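Local coordinates for protein putative carboxylesterase (Lactobacillus plantarum WCFS1, PDB 3BJR) that probably hydrolyses carboxylic ester bonds as an alpha/beta-hydrolase, its true substrate being unknown, at residues I53-G58 with A129-G134; Y169-P174 with G246-A251; F209-A214 with H241-G246. All coordinates share one frame; numbering follows the deposited sequence.

Contact 1: I53-G58 with A129-G134; sequences IIIVPG and AGFSVG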
ATOM      1  N   ILE A  53     -10.049  17.176 -11.279  1.00 34.57           N
ATOM      2  CA  ILE A  53      -8.976  17.024 -10.300  1.00 33.77           C
ATOM      3  C   ILE A  53      -8.468  18.415  -9.924  1.00 32.53           C
ATOM      4  O   ILE A  53      -8.307  19.252 -10.795  1.00 31.95           O
ATOM      5  CB  ILE A  53      -7.767  16.202 -10.865  1.00 34.72           C
ATOM      6  CG1 ILE A  53      -8.167  14.754 -11.088  1.00 36.19           C
ATOM      7  CG2 ILE A  53      -6.631  16.135  -9.810  1.00 33.91           C
ATOM      8  CD1 ILE A  53      -8.233  13.936  -9.738  1.00 44.84           C
ATOM      9  N   ILE A  54      -8.206  18.650  -8.639  1.00 32.67           N
ATOM     10  CA  ILE A  54      -7.544  19.893  -8.181  1.00 31.94           C
ATOM     11  C   ILE A  54      -6.217  19.460  -7.548  1.00 32.82           C
ATOM     12  O   ILE A  54      -6.207  18.875  -6.475  1.00 33.65           O
ATOM     13  CB  ILE A  54      -8.312  20.722  -7.088  1.00 31.52           C
ATOM     14  CG1 ILE A  54      -9.784  21.027  -7.502  1.00 34.30           C
ATOM     15  CG2 ILE A  54      -7.474  22.009  -6.730  1.00 30.78           C
ATOM     16  CD1 ILE A  54     -10.715  21.435  -6.336  1.00 30.15           C
ATOM     17  N   ILE A  55      -5.117  19.729  -8.231  1.00 29.69           N
ATOM     18  CA  ILE A  55      -3.770  19.394  -7.762  1.00 29.34           C
ATOM     19  C   ILE A  55      -3.363  20.392  -6.687  1.00 30.36           C
ATOM     20  O   ILE A  55      -3.444  21.600  -6.916  1.00 30.01           O
ATOM     21  CB  ILE A  55      -2.740  19.446  -8.929  1.00 29.20           C
ATOM     22  CG1 ILE A  55      -3.124  18.489 -10.067  1.00 31.86           C
ATOM     23  CG2 ILE A  55      -1.204  19.220  -8.448  1.00 25.60           C
ATOM     24  CD1 ILE A  55      -3.002  17.023  -9.763  1.00 24.84           C
ATOM     25  N   VAL A  56      -3.040  19.903  -5.486  1.00 30.82           N
ATOM     26  CA  VAL A  56      -2.537  20.752  -4.387  1.00 30.42           C
ATOM     27  C   VAL A  56      -1.039  20.375  -4.293  1.00 30.61           C
ATOM     28  O   VAL A  56      -0.671  19.294  -3.778  1.00 30.59           O
ATOM     29  CB  VAL A  56      -3.299  20.558  -3.086  1.00 31.70           C
ATOM     30  CG1 VAL A  56      -2.809  21.563  -2.042  1.00 27.79           C
ATOM     31  CG2 VAL A  56      -4.821  20.700  -3.341  1.00 34.28           C
ATOM     32  N   PRO A  57      -0.169  21.211  -4.875  1.00 29.33           N
ATOM     33  CA  PRO A  57       1.227  20.826  -4.967  1.00 32.05           C
ATOM     34  C   PRO A  57       2.034  20.995  -3.670  1.00 33.69           C
ATOM     35  O   PRO A  57       1.468  21.351  -2.604  1.00 37.51           O
ATOM     36  CB  PRO A  57       1.748  21.739  -6.082  1.00 32.06           C
ATOM     37  CG  PRO A  57       0.941  22.919  -5.971  1.00 31.97           C
ATOM     38  CD  PRO A  57      -0.405  22.526  -5.515  1.00 30.67           C
ATOM     39  N   GLY A  58       3.329  20.676  -3.773  1.00 32.80           N
ATOM     40  CA  GLY A  58       4.257  20.797  -2.695  1.00 29.44           C
ATOM     41  C   GLY A  58       4.830  22.174  -2.686  1.00 32.49           C
ATOM     42  O   GLY A  58       4.228  23.120  -3.218  1.00 33.04           O
ATOM     43  N   ALA A 129      -6.179  16.342  -5.149  1.00 31.83           N
ATOM     44  CA  ALA A 129      -5.021  15.476  -5.211  1.00 30.11           C
ATOM     45  C   ALA A 129      -3.830  16.261  -4.655  1.00 33.14           C
ATOM     46  O   ALA A 129      -3.310  17.195  -5.293  1.00 30.36           O
ATOM     47  CB  ALA A 129      -4.775  15.039  -6.650  1.00 29.97           C
ATOM     48  N   GLY A 130      -3.418  15.898  -3.442  1.00 33.04           N
ATOM     49  CA  GLY A 130      -2.350  16.586  -2.718  1.00 34.29           C
ATOM     50  C   GLY A 130      -1.038  15.846  -2.748  1.00 33.50           C
ATOM     51  O   GLY A 130      -0.982  14.617  -2.586  1.00 31.09           O
ATOM     52  N   PHE A 131       0.013  16.607  -3.001  1.00 31.96           N
ATOM     53  CA  PHE A 131       1.391  16.125  -3.100  1.00 32.95           C
ATOM     54  C   PHE A 131       2.361  16.796  -2.121  1.00 33.27           C
ATOM     55  O   PHE A 131       2.312  18.000  -1.961  1.00 35.52           O
ATOM     56  CB  PHE A 131       1.858  16.353  -4.509  1.00 31.57           C
ATOM     57  CG  PHE A 131       1.051  15.590  -5.538  1.00 34.65           C
ATOM     58  CD1 PHE A 131      -0.151  16.099  -6.024  1.00 38.75           C
ATOM     59  CD2 PHE A 131       1.482  14.379  -6.008  1.00 38.00           C
ATOM     60  CE1 PHE A 131      -0.893  15.399  -6.952  1.00 32.22           C
ATOM     61  CE2 PHE A 131       0.766  13.695  -6.945  1.00 35.77           C
ATOM     62  CZ  PHE A 131      -0.432  14.209  -7.423  1.00 34.07           C
ATOM     63  N   SER A 132       3.236  16.010  -1.471  1.00 35.69           N
ATOM     64  CA  SER A 132       4.210  16.552  -0.533  1.00 35.15           C
ATOM     65  C   SER A 132       3.403  17.310   0.527  1.00 34.55           C
ATOM     66  O   SER A 132       2.413  16.771   1.017  1.00 36.97           O
ATOM     67  CB  SER A 132       5.275  17.394  -1.258  1.00 36.18           C
ATOM     68  OG  SER A 132       6.217  17.929  -0.359  1.00 43.14           O
ATOM     69  N   VAL A 133       3.756  18.542   0.878  1.00 33.50           N
ATOM     70  CA  VAL A 133       2.991  19.269   1.893  1.00 31.42           C
ATOM     71  C   VAL A 133       1.525  19.445   1.493  1.00 30.17           C
ATOM     72  O   VAL A 133       0.669  19.416   2.328  1.00 29.96           O
ATOM     73  CB  VAL A 133       3.625  20.632   2.276  1.00 32.64           C
ATOM     74  CG1 VAL A 133       4.973  20.441   2.953  1.00 29.11           C
ATOM     75  CG2 VAL A 133       3.748  21.500   1.065  1.00 28.50           C
ATOM     76  N   GLY A 134       1.228  19.560   0.204  1.00 28.21           N
ATOM     77  CA  GLY A 134      -0.155  19.587  -0.238  1.00 30.65           C
ATOM     78  C   GLY A 134      -0.940  18.333   0.178  1.00 31.38           C
ATOM     79  O   GLY A 134      -2.129  18.388   0.257  1.00 31.62           O
TER

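Contact 2: Y169-P174 with G246-A251; sequences YPVISP and GPHGLA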
ATOM      1  N   TYR A 169       2.879  11.110  -1.821  1.00 35.53           N
ATOM      2  CA  TYR A 169       4.045  11.464  -1.014  1.00 33.78           C
ATOM      3  C   TYR A 169       3.741  12.540   0.013  1.00 36.10           C
ATOM      4  O   TYR A 169       4.430  13.539   0.080  1.00 33.06           O
ATOM      5  CB  TYR A 169       5.225  11.869  -1.906  1.00 35.52           C
ATOM      6  CG  TYR A 169       5.453  10.867  -3.003  1.00 34.19           C
ATOM      7  CD1 TYR A 169       5.958   9.627  -2.720  1.00 35.79           C
ATOM      8  CD2 TYR A 169       5.102  11.139  -4.319  1.00 34.18           C
ATOM      9  CE1 TYR A 169       6.114   8.678  -3.717  1.00 34.48           C
ATOM     10  CE2 TYR A 169       5.280  10.201  -5.334  1.00 35.28           C
ATOM     11  CZ  TYR A 169       5.776   8.958  -5.019  1.00 35.53           C
ATOM     12  OH  TYR A 169       5.971   7.989  -6.006  1.00 36.25           O
ATOM     13  N   PRO A 170       2.730  12.313   0.854  1.00 38.54           N
ATOM     14  CA  PRO A 170       2.399  13.362   1.799  1.00 37.86           C
ATOM     15  C   PRO A 170       3.531  13.643   2.775  1.00 37.87           C
ATOM     16  O   PRO A 170       4.165  12.723   3.238  1.00 41.59           O
ATOM     17  CB  PRO A 170       1.166  12.824   2.536  1.00 37.36           C
ATOM     18  CG  PRO A 170       0.925  11.444   2.047  1.00 37.34           C
ATOM     19  CD  PRO A 170       1.888  11.112   0.999  1.00 37.38           C
ATOM     20  N   VAL A 171       3.723  14.914   3.102  1.00 37.44           N
ATOM     21  CA  VAL A 171       4.749  15.393   4.013  1.00 37.68           C
ATOM     22  C   VAL A 171       4.106  16.358   4.993  1.00 36.77           C
ATOM     23  O   VAL A 171       3.462  17.282   4.599  1.00 36.51           O
ATOM     24  CB  VAL A 171       5.927  16.110   3.242  1.00 36.59           C
ATOM     25  CG1 VAL A 171       6.821  16.951   4.201  1.00 34.05           C
ATOM     26  CG2 VAL A 171       6.730  15.096   2.436  1.00 40.39           C
ATOM     27  N   ILE A 172       4.282  16.120   6.284  1.00 42.42           N
ATOM     28  CA  ILE A 172       3.812  17.026   7.338  1.00 43.42           C
ATOM     29  C   ILE A 172       4.891  18.016   7.755  1.00 42.58           C
ATOM     30  O   ILE A 172       5.971  17.637   8.059  1.00 46.36           O
ATOM     31  CB  ILE A 172       3.419  16.232   8.572  1.00 43.94           C
ATOM     32  CG1 ILE A 172       2.277  15.286   8.220  1.00 45.44           C
ATOM     33  CG2 ILE A 172       3.053  17.193   9.714  1.00 46.90           C
ATOM     34  CD1 ILE A 172       1.926  14.424   9.361  1.00 52.70           C
ATOM     35  N   SER A 173       4.599  19.292   7.751  1.00 44.99           N
ATOM     36  CA  SER A 173       5.547  20.305   8.160  1.00 46.65           C
ATOM     37  C   SER A 173       4.842  21.059   9.266  1.00 46.52           C
ATOM     38  O   SER A 173       3.632  21.189   9.211  1.00 44.78           O
ATOM     39  CB  SER A 173       5.885  21.274   7.002  1.00 47.99           C
ATOM     40  OG  SER A 173       6.301  22.597   7.443  1.00 52.12           O
ATOM     41  N   PRO A 174       5.590  21.572  10.255  1.00 44.75           N
ATOM     42  CA  PRO A 174       4.990  22.349  11.297  1.00 43.14           C
ATOM     43  C   PRO A 174       4.716  23.777  10.894  1.00 44.39           C
ATOM     44  O   PRO A 174       4.279  24.557  11.750  1.00 44.21           O
ATOM     45  CB  PRO A 174       6.023  22.301  12.402  1.00 44.02           C
ATOM     46  CG  PRO A 174       7.313  22.213  11.694  1.00 47.38           C
ATOM     47  CD  PRO A 174       7.030  21.381  10.482  1.00 48.50           C
ATOM     48  N   GLY A 246      12.379   5.659  -2.972  1.00 37.18           N
ATOM     49  CA  GLY A 246      13.496   6.511  -2.605  1.00 36.31           C
ATOM     50  C   GLY A 246      13.056   7.709  -1.805  1.00 36.29           C
ATOM     51  O   GLY A 246      11.931   7.744  -1.311  1.00 39.89           O
ATOM     52  N   PRO A 247      13.945   8.704  -1.675  1.00 39.25           N
ATOM     53  CA  PRO A 247      13.620   9.944  -0.962  1.00 40.27           C
ATOM     54  C   PRO A 247      12.405  10.644  -1.534  1.00 38.89           C
ATOM     55  O   PRO A 247      12.210  10.598  -2.738  1.00 37.52           O
ATOM     56  CB  PRO A 247      14.873  10.815  -1.165  1.00 41.55           C
ATOM     57  CG  PRO A 247      15.983   9.852  -1.501  1.00 43.19           C
ATOM     58  CD  PRO A 247      15.326   8.709  -2.218  1.00 39.61           C
ATOM     59  N   HIS A 248      11.615  11.302  -0.681  1.00 40.36           N
ATOM     60  CA  HIS A 248      10.404  12.032  -1.098  1.00 42.36           C
ATOM     61  C   HIS A 248      10.655  12.992  -2.286  1.00 44.07           C
ATOM     62  O   HIS A 248       9.889  13.005  -3.236  1.00 46.69           O
ATOM     63  CB  HIS A 248       9.762  12.798   0.080  1.00 43.56           C
ATOM     64  CG  HIS A 248       8.862  11.968   0.946  1.00 42.57           C
ATOM     65  ND1 HIS A 248       9.335  11.082   1.891  1.00 52.17           N
ATOM     66  CD2 HIS A 248       7.511  11.895   1.015  1.00 48.98           C
ATOM     67  CE1 HIS A 248       8.317  10.496   2.503  1.00 50.82           C
ATOM     68  NE2 HIS A 248       7.196  10.969   1.987  1.00 53.26           N
ATOM     69  N   GLY A 249      11.731  13.761  -2.228  1.00 45.82           N
ATOM     70  CA  GLY A 249      12.101  14.707  -3.294  1.00 46.64           C
ATOM     71  C   GLY A 249      12.312  14.084  -4.661  1.00 47.18           C
ATOM     72  O   GLY A 249      11.767  14.583  -5.634  1.00 49.73           O
ATOM     73  N   LEU A 250      13.128  13.025  -4.735  1.00 45.29           N
ATOM     74  CA  LEU A 250      13.345  12.275  -5.960  1.00 44.40           C
ATOM     75  C   LEU A 250      12.031  11.609  -6.424  1.00 42.21           C
ATOM     76  O   LEU A 250      11.706  11.652  -7.605  1.00 37.86           O
ATOM     77  CB  LEU A 250      14.405  11.181  -5.743  1.00 47.34           C
ATOM     78  CG  LEU A 250      14.720  10.185  -6.892  1.00 51.32           C
ATOM     79  CD1 LEU A 250      15.478  10.938  -8.043  1.00 55.93           C
ATOM     80  CD2 LEU A 250      15.481   8.873  -6.427  1.00 47.71           C
ATOM     81  N   ALA A 251      11.308  10.979  -5.491  1.00 40.48           N
ATOM     82  CA  ALA A 251      10.033  10.299  -5.749  1.00 41.17           C
ATOM     83  C   ALA A 251       8.987  11.234  -6.410  1.00 42.33           C
ATOM     84  O   ALA A 251       8.365  10.884  -7.413  1.00 42.05           O
ATOM     85  CB  ALA A 251       9.478   9.691  -4.435  1.00 40.75           C
TER
HETATM   86  O   HOH W   1       7.847   8.600  -8.009  1.00 42.23           O
HETATM   87  O   HOH W   2       4.666  10.007   3.337  1.00 33.45           O

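Contact 3: F209-A214 with H241-G246; sequences FIWTTA and HVFKHG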
ATOM      1  N   PHE A 209      -7.304   7.737  -1.563  1.00 31.54           N
ATOM      2  CA  PHE A 209      -6.273   6.982  -2.252  1.00 31.77           C
ATOM      3  C   PHE A 209      -4.959   7.596  -1.832  1.00 32.43           C
ATOM      4  O   PHE A 209      -4.725   8.766  -2.046  1.00 34.55           O
ATOM      5  CB  PHE A 209      -6.402   7.084  -3.766  1.00 28.75           C
ATOM      6  CG  PHE A 209      -5.374   6.329  -4.504  1.00 34.53           C
ATOM      7  CD1 PHE A 209      -4.180   6.885  -4.826  1.00 35.17           C
ATOM      8  CD2 PHE A 209      -5.607   4.997  -4.855  1.00 30.14           C
ATOM      9  CE1 PHE A 209      -3.211   6.158  -5.535  1.00 32.07           C
ATOM     10  CE2 PHE A 209      -4.663   4.285  -5.545  1.00 32.70           C
ATOM     11  CZ  PHE A 209      -3.468   4.836  -5.869  1.00 29.09           C
ATOM     12  N   ILE A 210      -4.082   6.775  -1.261  1.00 34.65           N
ATOM     13  CA  ILE A 210      -2.790   7.236  -0.801  1.00 35.42           C
ATOM     14  C   ILE A 210      -1.666   6.406  -1.388  1.00 35.28           C
ATOM     15  O   ILE A 210      -1.762   5.186  -1.465  1.00 36.03           O
ATOM     16  CB  ILE A 210      -2.626   7.084   0.733  1.00 34.53           C
ATOM     17  CG1 ILE A 210      -3.848   7.544   1.492  1.00 33.79           C
ATOM     18  CG2 ILE A 210      -1.391   7.843   1.234  1.00 37.96           C
ATOM     19  CD1 ILE A 210      -3.909   6.993   2.923  1.00 34.93           C
ATOM     20  N   TRP A 211      -0.598   7.088  -1.784  1.00 39.17           N
ATOM     21  CA  TRP A 211       0.656   6.432  -2.106  1.00 38.02           C
ATOM     22  C   TRP A 211       1.809   7.274  -1.598  1.00 37.79           C
ATOM     23  O   TRP A 211       1.733   8.512  -1.533  1.00 35.09           O
ATOM     24  CB  TRP A 211       0.805   6.056  -3.573  1.00 37.01           C
ATOM     25  CG  TRP A 211       1.375   7.061  -4.465  1.00 40.58           C
ATOM     26  CD1 TRP A 211       2.646   7.102  -4.941  1.00 40.13           C
ATOM     27  CD2 TRP A 211       0.679   8.146  -5.077  1.00 36.33           C
ATOM     28  NE1 TRP A 211       2.798   8.181  -5.776  1.00 39.05           N
ATOM     29  CE2 TRP A 211       1.596   8.820  -5.897  1.00 37.86           C
ATOM     30  CE3 TRP A 211      -0.625   8.601  -5.012  1.00 38.80           C
ATOM     31  CZ2 TRP A 211       1.255   9.953  -6.625  1.00 42.74           C
ATOM     32  CZ3 TRP A 211      -0.975   9.707  -5.746  1.00 42.42           C
ATOM     33  CH2 TRP A 211      -0.037  10.378  -6.536  1.00 41.67           C
ATOM     34  N   THR A 212       2.855   6.581  -1.153  1.00 37.54           N
ATOM     35  CA  THR A 212       4.067   7.266  -0.689  1.00 36.06           C
ATOM     36  C   THR A 212       5.259   6.323  -0.850  1.00 35.35           C
ATOM     37  O   THR A 212       5.144   5.218  -1.456  1.00 31.60           O
ATOM     38  CB  THR A 212       3.914   7.852   0.757  1.00 36.96           C
ATOM     39  OG1 THR A 212       4.961   8.806   1.021  1.00 34.24           O
ATOM     40  CG2 THR A 212       3.941   6.804   1.765  1.00 28.68           C
ATOM     41  N   THR A 213       6.406   6.779  -0.364  1.00 33.45           N
ATOM     42  CA  THR A 213       7.640   6.003  -0.416  1.00 32.12           C
ATOM     43  C   THR A 213       7.964   5.369   0.949  1.00 32.66           C
ATOM     44  O   THR A 213       7.734   5.987   2.017  1.00 33.31           O
ATOM     45  CB  THR A 213       8.807   6.858  -0.963  1.00 32.85           C
ATOM     46  OG1 THR A 213       9.962   6.028  -1.078  1.00 35.56           O
ATOM     47  CG2 THR A 213       9.094   8.096  -0.063  1.00 30.17           C
ATOM     48  N   ALA A 214       8.450   4.115   0.923  1.00 31.08           N
ATOM     49  CA  ALA A 214       8.773   3.373   2.130  1.00 31.10           C
ATOM     50  C   ALA A 214      10.200   3.633   2.639  1.00 34.81           C
ATOM     51  O   ALA A 214      10.456   3.505   3.844  1.00 35.33           O
ATOM     52  CB  ALA A 214       8.608   1.857   1.875  1.00 30.66           C
ATOM     53  N   HIS A 241      -0.716   2.535  -1.011  1.00 32.53           N
ATOM     54  CA  HIS A 241       0.447   1.990  -1.710  1.00 30.33           C
ATOM     55  C   HIS A 241       1.713   2.636  -1.198  1.00 31.38           C
ATOM     56  O   HIS A 241       1.933   3.820  -1.419  1.00 31.65           O
ATOM     57  CB  HIS A 241       0.271   2.256  -3.190  1.00 31.13           C
ATOM     58  CG  HIS A 241      -0.935   1.568  -3.758  1.00 28.68           C
ATOM     59  ND1 HIS A 241      -0.931   0.231  -4.086  1.00 34.28           N
ATOM     60  CD2 HIS A 241      -2.186   2.015  -4.019  1.00 32.29           C
ATOM     61  CE1 HIS A 241      -2.130  -0.120  -4.511  1.00 29.64           C
ATOM     62  NE2 HIS A 241      -2.907   0.944  -4.493  1.00 28.37           N
ATOM     63  N   VAL A 242       2.506   1.884  -0.434  1.00 34.02           N
ATOM     64  CA  VAL A 242       3.809   2.345   0.080  1.00 31.09           C
ATOM     65  C   VAL A 242       4.869   1.628  -0.778  1.00 32.35           C
ATOM     66  O   VAL A 242       5.121   0.439  -0.617  1.00 26.08           O
ATOM     67  CB  VAL A 242       3.998   2.088   1.600  1.00 30.16           C
ATOM     68  CG1 VAL A 242       5.208   2.847   2.123  1.00 27.81           C
ATOM     69  CG2 VAL A 242       2.811   2.559   2.368  1.00 28.93           C
ATOM     70  N   PHE A 243       5.441   2.363  -1.721  1.00 29.58           N
ATOM     71  CA  PHE A 243       6.412   1.826  -2.656  1.00 31.64           C
ATOM     72  C   PHE A 243       7.843   2.081  -2.206  1.00 31.61           C
ATOM     73  O   PHE A 243       8.122   3.067  -1.532  1.00 30.41           O
ATOM     74  CB  PHE A 243       6.331   2.577  -3.998  1.00 33.17           C
ATOM     75  CG  PHE A 243       5.079   2.370  -4.813  1.00 30.76           C
ATOM     76  CD1 PHE A 243       5.041   1.374  -5.783  1.00 37.51           C
ATOM     77  CD2 PHE A 243       4.019   3.237  -4.720  1.00 33.56           C
ATOM     78  CE1 PHE A 243       3.942   1.192  -6.583  1.00 34.78           C
ATOM     79  CE2 PHE A 243       2.929   3.086  -5.535  1.00 35.05           C
ATOM     80  CZ  PHE A 243       2.881   2.019  -6.460  1.00 31.34           C
ATOM     81  N   LYS A 244       8.766   1.219  -2.608  1.00 32.04           N
ATOM     82  CA  LYS A 244      10.175   1.520  -2.442  1.00 33.80           C
ATOM     83  C   LYS A 244      10.564   2.503  -3.603  1.00 34.27           C
ATOM     84  O   LYS A 244      11.067   2.096  -4.656  1.00 34.94           O
ATOM     85  CB  LYS A 244      10.977   0.260  -2.488  1.00 33.12           C
ATOM     86  CG  LYS A 244      12.448   0.441  -2.224  1.00 38.83           C
ATOM     87  CD  LYS A 244      13.184  -0.838  -2.506  1.00 38.20           C
ATOM     88  CE  LYS A 244      14.548  -0.596  -3.079  1.00 45.20           C
ATOM     89  NZ  LYS A 244      15.120  -1.876  -3.591  1.00 62.75           N
ATOM     90  N   HIS A 245      10.347   3.788  -3.364  1.00 34.48           N
ATOM     91  CA  HIS A 245      10.533   4.868  -4.350  1.00 34.13           C
ATOM     92  C   HIS A 245      11.638   5.889  -4.056  1.00 36.43           C
ATOM     93  O   HIS A 245      11.802   6.875  -4.812  1.00 35.08           O
ATOM     94  CB  HIS A 245       9.203   5.619  -4.504  1.00 35.20           C
ATOM     95  CG  HIS A 245       8.264   5.019  -5.506  1.00 35.54           C
ATOM     96  ND1 HIS A 245       7.064   5.619  -5.834  1.00 38.91           N
ATOM     97  CD2 HIS A 245       8.371   3.929  -6.305  1.00 32.30           C
ATOM     98  CE1 HIS A 245       6.451   4.890  -6.745  1.00 39.35           C
ATOM     99  NE2 HIS A 245       7.223   3.867  -7.056  1.00 33.24           N
ATOM    100  N   GLY A 246      12.379   5.659  -2.972  1.00 37.18           N
ATOM    101  CA  GLY A 246      13.496   6.511  -2.605  1.00 36.31           C
ATOM    102  C   GLY A 246      13.056   7.709  -1.805  1.00 36.29           C
ATOM    103  O   GLY A 246      11.931   7.744  -1.311  1.00 39.89           O
TER

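Contact 1: I53-G58 with A129-G134
A129 of one strand sets its methyl between two isoleucines of the next, with CB 3.8 Å from I53 CG2 and 4.1 Å from I55 CD1. The two strands run parallel, 16° apart, and are tied by A129 N to I54 O, V56 N to A129 O and F131 N to V56 O. The last of these is the most linear at its acceptor, the donor standing nearly along the C=O axis of V56. That oxygen does further work: it lies in plane at the edge of the F131 ring and receives two CA-H contacts, from G130 CA at 3.4 Å and from G134 CA at 3.6 Å. This is the tight part, and two glycines make it possible. A CB on G134 would collide with V56 O, and one on G130 would collide with G134 O, so the helix start can come close to the end of strand 50-56. V56 joins in through CG1, which its torsion (anti to the backbone N, chi1 -175°) brings 3.8 Å from G134 CA. The looser side is at S132, which is partly exposed and gives little of its surface to the contact. G58 meets S132 and V133 mainly through carbon contacts, G58 CA to S132 CB at 3.8 Å. The positive phi of S132, 57°, marks the strained turn of a G-x-S-x-G sequence, consistent with the nucleophile elbow of alpha/beta-hydrolases. Strand 50-56 lies between strands 82-87 and 125-131 in the sheet. Helix 66-77 packs on I53, I55 and F131 through F76 and L72, helix 100-114 packs on I54 and V56, and L252 of helix 248-257 reaches both F131 and S132.

Contact 2: Y169-P174 with G246-A251
H248 turns the CD2 corner of its imidazole into the chain that leaves strand 165-168, where V171 CG2 and Y169 O each approach that carbon to 3.6 Å. The two partners come differently: the Y169 carbonyl oxygen lies at the ring edge, near its plane, whereas the valine methyl arrives obliquely, the V171 and H248 side chains sliding past each other in opposite directions. V171 offers this methyl because CG2 stands anti to its own carbonyl carbon, leaving CG1 anti to the backbone N (chi1 165°). H248 points its CB across the contact rather than into it, and a first torsion of -83° then swings the ring back towards Y169 and V171. Y169, with both phi and psi positive, sets CB against H248 CD2, and chi1 of -49° (CG anti to the carbonyl carbon) carries the ring on to A251. A251 CB rests over one face of that ring, 3.9 Å from the centroid and displaced towards the rim, nearest to CE1. This is a CH-pi contact, made on a helical turn closed by A251 N to P247 O. Y169 OH bonds to H245 ND1, outside the two segments, and to a water 2.8 Å away, while W211 meets the ring edge-to-face. A second water, in plane at the imidazole edge, links H248 NE2 at 3.0 Å to P170 O at 2.8 Å. The loop after the last strand is where alpha/beta-hydrolases carry their catalytic histidine, and H248 is consistent with that role. Van der Waals contacts at CD2 contribute to placing the ring, together with a bond at ND1 outside the two segments; NE2 has a water and, weakly, T212 OG1 as partners, so this nitrogen is not committed to one strong protein bond.

Contact 3: F209-A214 with H241-G246
T213 and G246 are joined by a short bond from a strand side chain to the turn beyond the next strand: T213 OG1 donates to G246 O at 2.6 Å, in the carbonyl plane and on a lone pair. The same hydroxyl accepts H245 N at 3.2 Å, a longer bond, bent at the hydrogen (138°), so one side chain clamps the turn that follows strand 238-243. Its reach comes from chi1 of -176°, which sets OG1 anti to the backbone N. A valine here lacks the hydroxyl, and G246 O would probably lose its donor and H245 N keep the weak bond to F243 O but lose the one to the hydroxyl, freeing the turn to shift. Before the turn the pairing is regular and parallel: H241 N to I210 O, T212 N to H241 O, F243 N to T212 O and A214 N to F243 O. W211, H241 and F243 share one face with T213. F209 and H241 meet obliquely, planes at 39°, with F209 CZ 3.6 Å from H241 CD2, and W211 CD1 touches F243 CE2 at 4.1 Å. On the opposite face T212 and V242 lie side by side, and A214 CB closes on V242 CG1 at 3.5 Å. Helix 222-233 connects the two strands in a beta-alpha-beta unit and packs on I210 and T212. H241 and V242 also pair antiparallel with the second subunit, so the sheet continues into the dimer. There K244 NZ bonds to N282 and forms a salt bridge with D281, both of the second subunit, and H241 ND1 bonds to its counterpart on that chain. One ND1 must carry the hydrogen and the other accept it, so the two imidazoles probably differ in tautomer or protonation.

Contacts 1 and 3 both join parallel strands of one sheet, but the centre of contact 1 lies about 4 Å from the chain centre and that of contact 3 about 16 Å, at the edge that the second subunit extends. The central pair is mostly aliphatic, with F131 and glycines; the outer one is aromatic and polar, with charged partners on another chain. Contact 2, its centre about 14 Å from that of the chain, is buried but has a partly exposed V171. It pairs no strands, setting a loop against a helix start without direct hydrogen bonds between them. It nevertheless touches both others, through S132 O to V171 N and Y169 OH to H245 ND1. F131 and W211 bring contacts 1 and 3 together directly.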